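Local coordinates for protein prolyl 4-hydroxylase (Phytophthora capsici LT1534, PDB 6IUQ) that probably hydroxylates proline residues as an iron(II)- and 2-oxoglutarate-dependent oxygenase built on a double-stranded beta-helix core, at residues A[129-143]-A[225-237]. Numbering follows the deposited sequence.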
loop_
_atom_site.group_PDB
_atom_site.type_symbol
_atom_site.label_atom_id
_atom_site.label_comp_id
_atom_site.label_asym_id
_atom_site.label_seq_id
_atom_site.Cartn_x
_atom_site.Cartn_y
_atom_site.Cartn_z
ATOM N N GLN A 129 -6.389 -18.392 -2.387
ATOM C CA GLN A 129 -7.315 -17.834 -3.362
ATOM C C GLN A 129 -6.757 -16.610 -4.099
ATOM O O GLN A 129 -7.260 -16.261 -5.168
ATOM C CB GLN A 129 -8.648 -17.480 -2.694
ATOM C CG GLN A 129 -8.587 -16.486 -1.542
ATOM C CD GLN A 129 -8.363 -17.160 -0.186
ATOM O OE1 GLN A 129 -7.722 -18.206 -0.087
ATOM N NE2 GLN A 129 -8.903 -16.564 0.855
ATOM N N TYR A 130 -5.725 -15.966 -3.550
ATOM C CA TYR A 130 -5.176 -14.763 -4.185
ATOM C C TYR A 130 -4.322 -15.118 -5.399
ATOM O O TYR A 130 -4.030 -14.257 -6.231
ATOM C CB TYR A 130 -4.320 -13.939 -3.217
ATOM C CG TYR A 130 -5.042 -13.282 -2.059
ATOM C CD1 TYR A 130 -6.422 -13.430 -1.864
ATOM C CD2 TYR A 130 -4.331 -12.487 -1.163
ATOM C CE1 TYR A 130 -7.052 -12.828 -0.791
ATOM C CE2 TYR A 130 -4.954 -11.898 -0.082
ATOM C CZ TYR A 130 -6.302 -12.070 0.097
ATOM O OH TYR A 130 -6.887 -11.459 1.169
ATOM N N ASP A 131 -3.888 -16.372 -5.460
ATOM C CA ASP A 131 -3.149 -16.879 -6.611
ATOM C C ASP A 131 -1.868 -16.093 -6.871
ATOM O O ASP A 131 -1.605 -15.681 -8.000
ATOM C CB ASP A 131 -4.033 -16.840 -7.853
ATOM C CG ASP A 131 -3.587 -17.819 -8.910
ATOM O OD1 ASP A 131 -2.575 -18.521 -8.677
ATOM O OD2 ASP A 131 -4.245 -17.875 -9.977
ATOM N N LEU A 132 -1.074 -15.878 -5.827
ATOM C CA LEU A 132 0.141 -15.082 -5.959
ATOM C C LEU A 132 1.215 -15.850 -6.737
ATOM O O LEU A 132 1.226 -17.078 -6.773
ATOM C CB LEU A 132 0.661 -14.663 -4.577
ATOM C CG LEU A 132 -0.309 -13.822 -3.747
ATOM C CD1 LEU A 132 0.261 -13.551 -2.369
ATOM C CD2 LEU A 132 -0.699 -12.505 -4.455
ATOM N N GLN A 133 2.117 -15.111 -7.361
ATOM C CA GLN A 133 3.081 -15.700 -8.264
ATOM C C GLN A 133 4.514 -15.641 -7.738
ATOM O O GLN A 133 4.964 -14.615 -7.225
ATOM C CB GLN A 133 3.001 -14.999 -9.615
ATOM C CG GLN A 133 1.607 -14.966 -10.257
ATOM C CD GLN A 133 1.201 -16.306 -10.806
ATOM O OE1 GLN A 133 0.356 -16.997 -10.235
ATOM N NE2 GLN A 133 1.815 -16.697 -11.914
ATOM N N PHE A 134 5.237 -16.746 -7.902
ATOM C CA PHE A 134 6.610 -16.845 -7.450
ATOM C C PHE A 134 7.636 -16.326 -8.459
ATOM O O PHE A 134 8.784 -16.035 -8.107
ATOM C CB PHE A 134 6.911 -18.284 -7.088
ATOM C CG PHE A 134 6.320 -18.706 -5.771
ATOM C CD1 PHE A 134 5.044 -19.235 -5.706
ATOM C CD2 PHE A 134 7.046 -18.572 -4.596
ATOM C CE1 PHE A 134 4.497 -19.638 -4.491
ATOM C CE2 PHE A 134 6.503 -18.969 -3.373
ATOM C CZ PHE A 134 5.230 -19.498 -3.317
ATOM N N SER A 135 7.223 -16.184 -9.708
ATOM C CA SER A 135 8.147 -15.752 -10.741
ATOM C C SER A 135 8.694 -14.369 -10.404
ATOM O O SER A 135 7.990 -13.547 -9.825
ATOM C CB SER A 135 7.461 -15.754 -12.114
ATOM O OG SER A 135 8.224 -15.008 -13.047
ATOM N N THR A 136 9.945 -14.110 -10.761
ATOM C CA THR A 136 10.573 -12.852 -10.394
ATOM C C THR A 136 9.979 -11.719 -11.205
ATOM O O THR A 136 10.180 -10.543 -10.893
ATOM C CB THR A 136 12.106 -12.876 -10.590
ATOM O OG1 THR A 136 12.423 -13.336 -11.908
ATOM C CG2 THR A 136 12.778 -13.785 -9.559
ATOM N N SER A 137 9.244 -12.087 -12.246
ATOM C CA SER A 137 8.565 -11.120 -13.095
ATOM C C SER A 137 7.336 -10.543 -12.395
ATOM O O SER A 137 6.885 -9.444 -12.728
ATOM C CB SER A 137 8.152 -11.770 -14.422
ATOM O OG SER A 137 9.289 -12.051 -15.220
ATOM N N ASP A 138 6.805 -11.293 -11.428
ATOM C CA ASP A 138 5.557 -10.937 -10.767
ATOM C C ASP A 138 5.765 -10.426 -9.331
ATOM O O ASP A 138 4.878 -10.544 -8.477
ATOM C CB ASP A 138 4.614 -12.147 -10.767
ATOM C CG ASP A 138 4.385 -12.717 -12.172
ATOM O OD1 ASP A 138 4.508 -11.960 -13.166
ATOM O OD2 ASP A 138 4.100 -13.927 -12.293
ATOM N N ARG A 139 6.952 -9.893 -9.065
ATOM C CA ARG A 139 7.231 -9.207 -7.811
ATOM C C ARG A 139 7.988 -7.940 -8.195
ATOM O O ARG A 139 8.729 -7.922 -9.180
ATOM C CB ARG A 139 8.051 -10.074 -6.827
ATOM C CG ARG A 139 9.556 -10.031 -7.102
ATOM C CD ARG A 139 10.362 -11.010 -6.264
ATOM N NE ARG A 139 9.877 -12.383 -6.398
ATOM C CZ ARG A 139 10.541 -13.446 -5.952
ATOM N NH1 ARG A 139 11.714 -13.276 -5.367
ATOM N NH2 ARG A 139 10.047 -14.677 -6.094
ATOM N N THR A 140 7.773 -6.876 -7.435
ATOM C CA THR A 140 8.505 -5.630 -7.623
ATOM C C THR A 140 9.038 -5.229 -6.279
ATOM O O THR A 140 8.297 -5.253 -5.302
ATOM C CB THR A 140 7.608 -4.477 -8.174
ATOM O OG1 THR A 140 7.222 -4.750 -9.523
ATOM C CG2 THR A 140 8.337 -3.138 -8.121
ATOM N N LEU A 141 10.302 -4.845 -6.212
ATOM C CA LEU A 141 10.843 -4.340 -4.963
ATOM C C LEU A 141 11.342 -2.920 -5.184
ATOM O O LEU A 141 12.342 -2.696 -5.864
ATOM C CB LEU A 141 11.961 -5.251 -4.452
ATOM C CG LEU A 141 12.355 -5.108 -2.986
ATOM C CD1 LEU A 141 12.731 -6.485 -2.437
ATOM C CD2 LEU A 141 13.483 -4.111 -2.804
ATOM N N LYS A 142 10.641 -1.956 -4.606
ATOM C CA LYS A 142 10.970 -0.552 -4.826
ATOM C C LYS A 142 11.504 0.112 -3.544
ATOM O O LYS A 142 10.973 -0.099 -2.452
ATOM C CB LYS A 142 9.741 0.194 -5.359
ATOM C CG LYS A 142 9.972 1.662 -5.674
ATOM C CD LYS A 142 8.765 2.332 -6.355
ATOM C CE LYS A 142 7.712 2.836 -5.341
ATOM N NZ LYS A 142 8.215 3.835 -4.329
ATOM N N LEU A 143 12.580 0.884 -3.686
ATOM C CA LEU A 143 13.092 1.708 -2.603
ATOM C C LEU A 143 12.691 3.157 -2.832
ATOM O O LEU A 143 12.724 3.641 -3.958
ATOM C CB LEU A 143 14.609 1.594 -2.498
ATOM C CG LEU A 143 15.190 0.186 -2.425
ATOM C CD1 LEU A 143 16.700 0.256 -2.303
ATOM C CD2 LEU A 143 14.582 -0.578 -1.255
ATOM N N TYR A 225 12.414 6.995 4.621
ATOM C CA TYR A 225 12.724 5.850 3.770
ATOM C C TYR A 225 11.636 4.801 3.899
ATOM O O TYR A 225 11.123 4.556 4.999
ATOM C CB TYR A 225 14.060 5.225 4.144
ATOM C CG TYR A 225 15.290 5.908 3.597
ATOM C CD1 TYR A 225 15.769 5.605 2.325
ATOM C CD2 TYR A 225 15.999 6.823 4.363
ATOM C CE1 TYR A 225 16.904 6.209 1.830
ATOM C CE2 TYR A 225 17.141 7.432 3.875
ATOM C CZ TYR A 225 17.590 7.120 2.610
ATOM O OH TYR A 225 18.732 7.719 2.113
ATOM N N VAL A 226 11.286 4.186 2.773
ATOM C CA VAL A 226 10.355 3.075 2.785
ATOM C C VAL A 226 10.745 2.043 1.730
ATOM O O VAL A 226 11.201 2.381 0.643
ATOM C CB VAL A 226 8.898 3.551 2.569
ATOM C CG1 VAL A 226 8.768 4.364 1.282
ATOM C CG2 VAL A 226 7.962 2.359 2.564
ATOM N N LEU A 227 10.598 0.772 2.068
ATOM C CA LEU A 227 10.845 -0.302 1.117
ATOM C C LEU A 227 9.501 -0.906 0.762
ATOM O O LEU A 227 8.733 -1.262 1.640
ATOM C CB LEU A 227 11.806 -1.335 1.718
ATOM C CG LEU A 227 12.191 -2.617 0.984
ATOM C CD1 LEU A 227 13.598 -3.040 1.456
ATOM C CD2 LEU A 227 11.189 -3.741 1.230
ATOM N N THR A 228 9.201 -1.002 -0.526
ATOM C CA THR A 228 7.921 -1.552 -0.955
ATOM C C THR A 228 8.087 -2.841 -1.738
ATOM O O THR A 228 8.879 -2.906 -2.653
ATOM C CB THR A 228 7.146 -0.555 -1.834
ATOM O OG1 THR A 228 7.051 0.698 -1.158
ATOM C CG2 THR A 228 5.742 -1.084 -2.137
ATOM N N ILE A 229 7.328 -3.863 -1.369
ATOM C CA ILE A 229 7.237 -5.083 -2.157
ATOM C C ILE A 229 5.795 -5.269 -2.623
ATOM O O ILE A 229 4.851 -5.184 -1.822
ATOM C CB ILE A 229 7.673 -6.323 -1.346
ATOM C CG1 ILE A 229 9.108 -6.174 -0.848
ATOM C CG2 ILE A 229 7.538 -7.579 -2.172
ATOM C CD1 ILE A 229 9.515 -7.253 0.164
ATOM N N TRP A 230 5.610 -5.476 -3.914
ATOM C CA TRP A 230 4.291 -5.762 -4.442
ATOM C C TRP A 230 4.252 -7.179 -4.938
ATOM O O TRP A 230 5.140 -7.607 -5.660
ATOM C CB TRP A 230 3.926 -4.817 -5.577
ATOM C CG TRP A 230 3.422 -3.491 -5.131
ATOM C CD1 TRP A 230 2.223 -3.228 -4.533
ATOM C CD2 TRP A 230 4.081 -2.237 -5.279
ATOM N NE1 TRP A 230 2.102 -1.883 -4.271
ATOM C CE2 TRP A 230 3.225 -1.247 -4.731
ATOM C CE3 TRP A 230 5.320 -1.846 -5.816
ATOM C CZ2 TRP A 230 3.565 0.109 -4.701
ATOM C CZ3 TRP A 230 5.661 -0.487 -5.784
ATOM C CH2 TRP A 230 4.777 0.473 -5.230
ATOM N N LEU A 231 3.212 -7.908 -4.556
ATOM C CA LEU A 231 3.022 -9.261 -5.050
ATOM C C LEU A 231 1.860 -9.308 -6.034
ATOM O O LEU A 231 0.742 -8.887 -5.707
ATOM C CB LEU A 231 2.802 -10.206 -3.867
ATOM C CG LEU A 231 3.973 -10.188 -2.873
ATOM C CD1 LEU A 231 3.818 -11.243 -1.813
ATOM C CD2 LEU A 231 5.346 -10.320 -3.595
ATOM N N ASP A 232 2.109 -9.792 -7.249
ATOM C CA ASP A 232 1.035 -9.856 -8.254
ATOM C C ASP A 232 0.105 -11.056 -8.079
ATOM O O ASP A 232 0.507 -12.098 -7.586
ATOM C CB ASP A 232 1.603 -9.892 -9.670
ATOM C CG ASP A 232 2.365 -8.633 -10.036
ATOM O OD1 ASP A 232 2.246 -7.585 -9.335
ATOM O OD2 ASP A 232 3.085 -8.700 -11.056
ATOM N N GLY A 233 -1.147 -10.896 -8.499
ATOM C CA GLY A 233 -2.105 -11.983 -8.470
ATOM C C GLY A 233 -2.582 -12.300 -9.877
ATOM O O GLY A 233 -2.807 -11.392 -10.686
ATOM N N ALA A 234 -2.747 -13.584 -10.175
ATOM C CA ALA A 234 -3.158 -14.003 -11.512
ATOM C C ALA A 234 -4.616 -13.620 -11.845
ATOM O O ALA A 234 -4.982 -13.528 -13.015
ATOM C CB ALA A 234 -2.964 -15.515 -11.663
ATOM N N LYS A 235 -5.439 -13.402 -10.823
ATOM C CA LYS A 235 -6.885 -13.231 -11.018
ATOM C C LYS A 235 -7.366 -11.824 -10.737
ATOM O O LYS A 235 -8.568 -11.592 -10.600
ATOM C CB LYS A 235 -7.668 -14.189 -10.126
ATOM C CG LYS A 235 -7.482 -15.652 -10.476
ATOM C CD LYS A 235 -8.491 -16.505 -9.723
ATOM C CE LYS A 235 -8.408 -16.252 -8.224
ATOM N NZ LYS A 235 -9.335 -17.125 -7.440
ATOM N N VAL A 236 -6.433 -10.886 -10.647
ATOM C CA VAL A 236 -6.795 -9.524 -10.305
ATOM C C VAL A 236 -7.444 -8.826 -11.514
ATOM O O VAL A 236 -7.183 -9.175 -12.663
ATOM C CB VAL A 236 -5.558 -8.749 -9.783
ATOM C CG1 VAL A 236 -4.736 -8.190 -10.936
ATOM C CG2 VAL A 236 -5.989 -7.652 -8.874
ATOM N N ASN A 237 -8.315 -7.861 -11.231
ATOM C CA ASN A 237 -9.075 -7.122 -12.244
ATOM C C ASN A 237 -9.965 -8.025 -13.120
ATOM O O ASN A 237 -10.193 -7.748 -14.287
ATOM C CB ASN A 237 -8.124 -6.282 -13.097
ATOM C CG ASN A 237 -7.500 -5.145 -12.295
ATOM O OD1 ASN A 237 -8.157 -4.550 -11.449
ATOM N ND2 ASN A 237 -6.234 -4.846 -12.555
HETATM O O HOH W 1 -5.225 -12.501 -7.784
HETATM O O HOH W 2 2.421 -10.489 -13.192
HETATM O O HOH W 3 9.113 2.138 -1.799
#
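Strands 139-143 and 225-232 run antiparallel, 169° between their directions, and the hydrogen-bonded pairs Thr140-Trp230 and Lys142-Thr228 join them through two amide-carbonyl bonds each. The straightest, nearly linear, runs from Thr228 N to Lys142 O over 2.8 Å. Where strand 139-143 starts and strand 225-232 ends, Asp232 N reaches Asp138 O, and beyond it the chains part and meet again at a single bridge between Leu132 and Gly233, flanked by a bond from Ala234 N to Asp131 O.

On the face holding Thr140, Lys142, Thr228 and Trp230, the indole is the centrepiece. Thr140 CG2 and Lys142 CE both come up to its edge, CE 3.8 Å from Trp230 CH2, while Thr228 CG2 sits over one ring face, displaced toward the rim. Lys142 starts extended, with CG anti to the backbone N (chi1 -178°), then folds at its last two torsions; its ammonium forms a salt bridge with Glu95. A water 2.6 Å from Thr228 OG1 also accepts from that ammonium and donates to the carbonyls of Lys142 and Val226.

The face holding Arg139, Leu141, Leu143, Leu227, Ile229 and Leu231 is largely aliphatic: Leu143 CD2 packs alongside Leu227 CD1 at 3.8 Å, and Leu141 CD1 lies 4.0 Å from Ile229 CG1. Back at the Asp138-Asp232 end, the two carboxylates have their planes turned 39° against each other, and one water donates to both Asp138 OD1 and Asp232 OD2, which probably eases any repulsion between the acids.

Trp230 NE1 hydrogen-bonds to Asp158, an iron ligand alongside His156 and His215, and so ties this strand pair to the first coordination shell. The two are neighbouring strands in the larger sheet of the double-stranded beta-helix, the core fold of 2-oxoglutarate-dependent oxygenases.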